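Local coordinates for protein putative glycosyltransferase (GalT1) (Streptococcus parasanguinis, PDB 4PHR) that probably transfers a sugar from a nucleotide donor through its N-terminal GT-D-type domain, which binds UDP beside a manganese ion, at residues L148-G153 against L202-P207. Sequence-based numbering, arbitrary orientation.
Sequences LLIVEG and LVMLGP. With UDP (uridine-5'-diphosphate), chain B.
Two neighbouring parallel strands of the five-stranded sheet in the GT-D glycosyltransferase domain meet here, with Ile150, Val151 and Glu152 abreast of Leu202, Val203 and Met204, and their C-terminal ends run into the UDP pocket. Leu202 is gripped through both backbone polar atoms: its N donates to Leu149 O at 2.9 Å, and its O accepts from Val151 N. The third bond, Met204 N to Val151 O at 2.8 Å, is nearly straight, 170° at the hydrogen.

On one face, Leu148 CD1 meets Leu202 CD1 at 3.9 Å, and further along Met204 lays its thioether over Ile150. The methionine chain bends at chi2 (76°), which folds SD back to 3.9 Å from Ile150 CG2, with CE beside the same methyl. Glu152 shares this face; its carboxylate is held by a salt bridge to Arg173 and a hydrogen bond to Ser158. Val151 and Val203 occupy the other face, where Val203 packs against helix 206-218 and Val151 reaches both that helix and helix 185-195.

As in Rossmann-like nucleotide-binding folds, the ligand sits at the C-terminal edge of the parallel sheet. Leu205 CD1 touches both the strand end and the base, 3.6 Å from Gly153 N and 3.5 Å from O2 of the uracil. Gly153 CA lies 3.0 Å from that same O2, bringing the backbone directly against the uracil carbonyl. Past Leu205 the chain turns at Gly206, with positive phi (54°), and Gly206 N donates to the ribose-phosphate oxygen O5' of UDP at 3.2 Å.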
loop_
_atom_site.group_PDB
_atom_site.type_symbol
_atom_site.label_atom_id
_atom_site.label_comp_id
_atom_site.label_asym_id
_atom_site.label_seq_id
_atom_site.Cartn_x
_atom_site.Cartn_y
_atom_site.Cartn_z
ATOM N N LEU A 148 7.923 10.302 12.069
ATOM C CA LEU A 148 7.161 9.954 10.878
ATOM C C LEU A 148 6.499 11.147 10.220
ATOM O O LEU A 148 6.024 12.062 10.902
ATOM C CB LEU A 148 6.060 8.951 11.222
ATOM C CG LEU A 148 6.511 7.617 11.804
ATOM C CD1 LEU A 148 5.306 6.742 12.135
ATOM C CD2 LEU A 148 7.463 6.937 10.832
ATOM N N LEU A 149 6.449 11.112 8.891
ATOM C CA LEU A 149 5.533 11.948 8.136
ATOM C C LEU A 149 4.579 10.995 7.431
ATOM O O LEU A 149 5.003 10.199 6.597
ATOM C CB LEU A 149 6.287 12.804 7.115
ATOM C CG LEU A 149 5.417 13.675 6.203
ATOM C CD1 LEU A 149 4.573 14.650 7.016
ATOM C CD2 LEU A 149 6.281 14.424 5.199
ATOM N N ILE A 150 3.307 11.045 7.802
ATOM C CA ILE A 150 2.305 10.188 7.187
ATOM C C ILE A 150 1.502 11.012 6.204
ATOM O O ILE A 150 0.934 12.044 6.571
ATOM C CB ILE A 150 1.362 9.563 8.244
ATOM C CG1 ILE A 150 2.149 8.656 9.202
ATOM C CG2 ILE A 150 0.201 8.834 7.567
ATOM C CD1 ILE A 150 1.301 8.068 10.306
ATOM N N VAL A 151 1.486 10.570 4.952
ATOM C CA VAL A 151 0.735 11.239 3.900
ATOM C C VAL A 151 -0.421 10.310 3.574
ATOM O O VAL A 151 -0.204 9.197 3.109
ATOM C CB VAL A 151 1.615 11.481 2.647
ATOM C CG1 VAL A 151 0.837 12.253 1.574
ATOM C CG2 VAL A 151 2.894 12.232 3.031
ATOM N N GLU A 152 -1.642 10.749 3.867
ATOM C CA GLU A 152 -2.812 9.885 3.772
ATOM C C GLU A 152 -4.034 10.743 3.481
ATOM O O GLU A 152 -3.958 11.980 3.507
ATOM C CB GLU A 152 -3.016 9.114 5.077
ATOM C CG GLU A 152 -3.285 10.030 6.265
ATOM C CD GLU A 152 -3.570 9.301 7.565
ATOM O OE1 GLU A 152 -3.485 8.049 7.592
ATOM O OE2 GLU A 152 -3.889 9.992 8.563
ATOM N N GLY A 153 -5.156 10.090 3.208
ATOM C CA GLY A 153 -6.384 10.799 2.921
ATOM C C GLY A 153 -7.145 11.171 4.171
ATOM O O GLY A 153 -6.857 10.683 5.269
ATOM N N LEU A 202 5.615 7.677 5.342
ATOM C CA LEU A 202 4.695 6.564 5.116
ATOM C C LEU A 202 3.541 7.117 4.310
ATOM O O LEU A 202 3.022 8.187 4.631
ATOM C CB LEU A 202 4.158 6.014 6.440
ATOM C CG LEU A 202 5.198 5.574 7.479
ATOM C CD1 LEU A 202 4.513 4.993 8.719
ATOM C CD2 LEU A 202 6.194 4.587 6.881
ATOM N N VAL A 203 3.140 6.405 3.262
ATOM C CA VAL A 203 2.118 6.929 2.370
ATOM C C VAL A 203 0.969 5.936 2.235
ATOM O O VAL A 203 1.190 4.762 1.936
ATOM C CB VAL A 203 2.698 7.238 0.969
ATOM C CG1 VAL A 203 1.675 7.998 0.139
ATOM C CG2 VAL A 203 3.995 8.030 1.091
ATOM N N MET A 204 -0.255 6.428 2.443
ATOM C CA MET A 204 -1.468 5.627 2.326
ATOM C C MET A 204 -2.413 6.422 1.431
ATOM O O MET A 204 -3.213 7.225 1.911
ATOM C CB MET A 204 -2.099 5.358 3.702
ATOM C CG MET A 204 -1.204 4.572 4.667
ATOM S SD MET A 204 0.127 5.574 5.394
ATOM C CE MET A 204 0.380 4.754 6.965
ATOM N N LEU A 205 -2.301 6.220 0.119
ATOM C CA LEU A 205 -2.915 7.159 -0.811
ATOM C C LEU A 205 -3.181 6.553 -2.190
ATOM O O LEU A 205 -3.070 7.232 -3.209
ATOM C CB LEU A 205 -2.071 8.445 -0.926
ATOM C CG LEU A 205 -2.853 9.723 -1.250
ATOM C CD1 LEU A 205 -3.695 10.182 -0.056
ATOM C CD2 LEU A 205 -1.910 10.837 -1.699
ATOM N N GLY A 206 -3.561 5.282 -2.218
ATOM C CA GLY A 206 -3.956 4.663 -3.468
ATOM C C GLY A 206 -2.900 4.809 -4.550
ATOM O O GLY A 206 -1.701 4.733 -4.258
ATOM N N PRO A 207 -3.330 4.989 -5.816
ATOM C CA PRO A 207 -2.345 5.043 -6.907
ATOM C C PRO A 207 -1.422 6.252 -6.814
ATOM O O PRO A 207 -0.265 6.185 -7.255
ATOM C CB PRO A 207 -3.211 5.122 -8.172
ATOM C CG PRO A 207 -4.544 5.560 -7.695
ATOM C CD PRO A 207 -4.714 5.029 -6.310
HETATM N N1 UDP B . -6.642 6.874 -0.552
HETATM C C2 UDP B . -6.788 8.227 -0.367
HETATM N N3 UDP B . -6.972 9.049 -1.452
HETATM C C4 UDP B . -7.006 8.532 -2.725
HETATM C C5 UDP B . -6.853 7.159 -2.918
HETATM C C6 UDP B . -6.817 6.340 -1.796
HETATM O O2 UDP B . -6.783 8.708 0.766
HETATM O O4 UDP B . -7.145 9.316 -3.670
HETATM C "C1'" UDP B . -6.364 6.027 0.618
HETATM C "C2'" UDP B . -7.454 5.158 1.187
HETATM O "O2'" UDP B . -8.307 5.913 2.022
HETATM C "C3'" UDP B . -6.633 4.153 1.965
HETATM C "C4'" UDP B . -5.386 4.000 1.111
HETATM O "O4'" UDP B . -5.374 5.107 0.205
HETATM O "O3'" UDP B . -6.260 4.696 3.212
HETATM C "C5'" UDP B . -5.373 2.680 0.350
HETATM O "O5'" UDP B . -4.221 2.647 -0.482
HETATM P PA UDP B . -3.906 1.409 -1.461
HETATM O O1A UDP B . -4.938 1.337 -2.513
HETATM O O2A UDP B . -2.508 1.596 -1.920
HETATM O O3A UDP B . -4.074 0.152 -0.453
HETATM P PB UDP B . -3.780 -1.444 -0.608
HETATM O O1B UDP B . -5.120 -2.086 -0.744
HETATM O O2B UDP B . -3.122 -1.796 0.673
HETATM O O3B UDP B . -2.928 -1.669 -1.818
#